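Local atomic coordinates of ammonium transporter (Kuenenia stuttgartiensis, PDB entry 6EU6), a protein that probably senses ammonium at the membrane with a domain of the ammonium transporter family and takes part in histidine kinase signalling. Residues 350-353 with 354-357. Residues are numbered along the deposited sequence; the frame is centred on the assembly and turned at random.
Sequences NGSR and MHQL
Ser352 meets His355 through its hydroxyl: OG of Ser352 accepts from the backbone N of His355 at 3.1 Å in a somewhat bent bond. The serine's first torsion, 78°, sets OG between its own N and carbonyl carbon, and from there it reaches the N-H of His355. A second polar link precedes it. The hydroxyl of Ser352 donates to OD1 of Asn350 (2.9 Å), which also accepts from the backbone N of Ser352 at 2.9 Å; both donors approach from one face of the amide plane, the backbone N well above that plane. Two bonds grip OD1 and should restrain the rotation of the asparagine amide, while OG, donor on one bond and acceptor on the other, relays between loop and helix. The arrangement is an Asx turn leading into a serine N-cap, and it starts helix 353-385 at the protein surface, after the loop that follows helix 322-340. Regular helical bonding takes over at once, Gln356 N to Ser352 O at 2.8 Å and Leu357 N to Arg353 O at 2.7 Å. Van der Waals contact adds to this: CB of His355 packs against two oxygens, 3.0 Å from OG of Ser352 and 3.2 Å from OD1 of Asn350. CG of His355 stands anti to the backbone N (chi1 -161°), which carries the ring toward Asn350, where it crosses the asparagine amide at an angle, the two planes 54° apart. Outside partners secure the longer polar chains: the guanidinium of Arg353 donates to the carbonyls of Ala338, in the last turn of helix 322-340, and Ala341, just beyond it, and buried Gln356 bonds to Gly160 O, Gln360 and the backbone of Leu347 and Ala348.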
ATOM      1  N   ASN A 350      42.085  -9.254   7.440  1.00 55.92           N
ATOM      2  CA  ASN A 350      42.809 -10.365   6.823  1.00 55.11           C
ATOM      3  C   ASN A 350      42.008 -11.084   5.756  1.00 55.98           C
ATOM      4  O   ASN A 350      42.456 -12.086   5.241  1.00 54.94           O
ATOM      5  CB  ASN A 350      43.325 -11.344   7.891  1.00 50.29           C
ATOM      6  CG  ASN A 350      42.219 -12.216   8.475  1.00 51.55           C
ATOM      7  OD1 ASN A 350      41.058 -12.139   8.045  1.00 45.99           O
ATOM      8  ND2 ASN A 350      42.578 -13.074   9.439  1.00 46.65           N
ATOM      9  N   GLY A 351      40.817 -10.615   5.424  1.00 57.39           N
ATOM     10  CA  GLY A 351      40.060 -11.220   4.300  1.00 56.38           C
ATOM     11  C   GLY A 351      39.296 -12.493   4.620  1.00 50.25           C
ATOM     12  O   GLY A 351      38.618 -13.006   3.779  1.00 51.95           O
ATOM     13  N   SER A 352      39.359 -13.003   5.854  1.00 39.33           N
ATOM     14  CA  SER A 352      38.723 -14.256   6.162  1.00 36.74           C
ATOM     15  C   SER A 352      37.327 -14.204   6.851  1.00 37.80           C
ATOM     16  O   SER A 352      37.009 -13.240   7.571  1.00 37.61           O
ATOM     17  CB  SER A 352      39.640 -15.022   7.103  1.00 38.32           C
ATOM     18  OG  SER A 352      39.548 -14.536   8.417  1.00 40.32           O
ATOM     19  N   ARG A 353      36.588 -15.300   6.698  1.00 36.49           N
ATOM     20  CA  ARG A 353      35.262 -15.486   7.280  1.00 37.10           C
ATOM     21  C   ARG A 353      35.285 -15.613   8.783  1.00 42.30           C
ATOM     22  O   ARG A 353      34.451 -15.028   9.493  1.00 36.56           O
ATOM     23  CB  ARG A 353      34.538 -16.718   6.692  1.00 37.41           C
ATOM     24  CG  ARG A 353      34.280 -16.634   5.187  1.00 37.77           C
ATOM     25  CD  ARG A 353      33.215 -17.646   4.704  1.00 44.43           C
ATOM     26  NE  ARG A 353      33.030 -17.449   3.278  1.00 39.74           N
ATOM     27  CZ  ARG A 353      32.256 -16.516   2.734  1.00 43.19           C
ATOM     28  NH1 ARG A 353      31.485 -15.737   3.470  1.00 39.63           N
ATOM     29  NH2 ARG A 353      32.250 -16.350   1.446  1.00 39.11           N
ATOM     30  N   MET A 354      36.260 -16.356   9.290  1.00 39.76           N
ATOM     31  CA  MET A 354      36.492 -16.467  10.719  1.00 43.64           C
ATOM     32  C   MET A 354      36.696 -15.109  11.363  1.00 37.54           C
ATOM     33  O   MET A 354      36.105 -14.779  12.378  1.00 36.33           O
ATOM     34  CB  MET A 354      37.763 -17.255  10.967  1.00 54.76           C
ATOM     35  CG  MET A 354      37.903 -17.661  12.402  1.00 75.31           C
ATOM     36  SD  MET A 354      37.447 -19.386  12.555  1.00 99.02           S
ATOM     37  CE  MET A 354      38.821 -20.190  11.709  1.00 81.80           C
ATOM     38  N   HIS A 355      37.523 -14.313  10.748  1.00 36.70           N
ATOM     39  CA  HIS A 355      37.843 -13.016  11.289  1.00 40.62           C
ATOM     40  C   HIS A 355      36.569 -12.142  11.125  1.00 37.49           C
ATOM     41  O   HIS A 355      36.199 -11.465  12.016  1.00 32.29           O
ATOM     42  CB  HIS A 355      39.017 -12.438  10.503  1.00 49.58           C
ATOM     43  CG  HIS A 355      39.756 -11.339  11.197  1.00 68.06           C
ATOM     44  ND1 HIS A 355      40.905 -11.564  11.922  1.00 75.89           N
ATOM     45  CD2 HIS A 355      39.537 -10.001  11.244  1.00 83.21           C
ATOM     46  CE1 HIS A 355      41.348 -10.415  12.404  1.00 92.73           C
ATOM     47  NE2 HIS A 355      40.532  -9.452  12.014  1.00 87.42           N
ATOM     48  N   GLN A 356      35.917 -12.147   9.957  1.00 36.43           N
ATOM     49  CA  GLN A 356      34.655 -11.377   9.819  1.00 33.57           C
ATOM     50  C   GLN A 356      33.621 -11.785  10.848  1.00 30.51           C
ATOM     51  O   GLN A 356      32.903 -10.922  11.388  1.00 33.68           O
ATOM     52  CB  GLN A 356      34.083 -11.547   8.420  1.00 35.50           C
ATOM     53  CG  GLN A 356      32.963 -10.575   8.122  1.00 32.82           C
ATOM     54  CD  GLN A 356      33.510  -9.200   7.944  1.00 32.48           C
ATOM     55  OE1 GLN A 356      34.375  -8.990   7.097  1.00 34.12           O
ATOM     56  NE2 GLN A 356      33.001  -8.252   8.691  1.00 32.69           N
ATOM     57  N   LEU A 357      33.540 -13.081  11.178  1.00 31.66           N
ATOM     58  CA  LEU A 357      32.610 -13.538  12.187  1.00 34.00           C
ATOM     59  C   LEU A 357      32.890 -12.888  13.531  1.00 37.48           C
ATOM     60  O   LEU A 357      31.955 -12.623  14.309  1.00 34.54           O
ATOM     61  CB  LEU A 357      32.655 -15.042  12.340  1.00 34.66           C
ATOM     62  CG  LEU A 357      31.574 -15.688  13.166  1.00 40.41           C
ATOM     63  CD1 LEU A 357      30.142 -15.370  12.662  1.00 41.85           C
ATOM     64  CD2 LEU A 357      31.789 -17.191  13.203  1.00 43.21           C
TER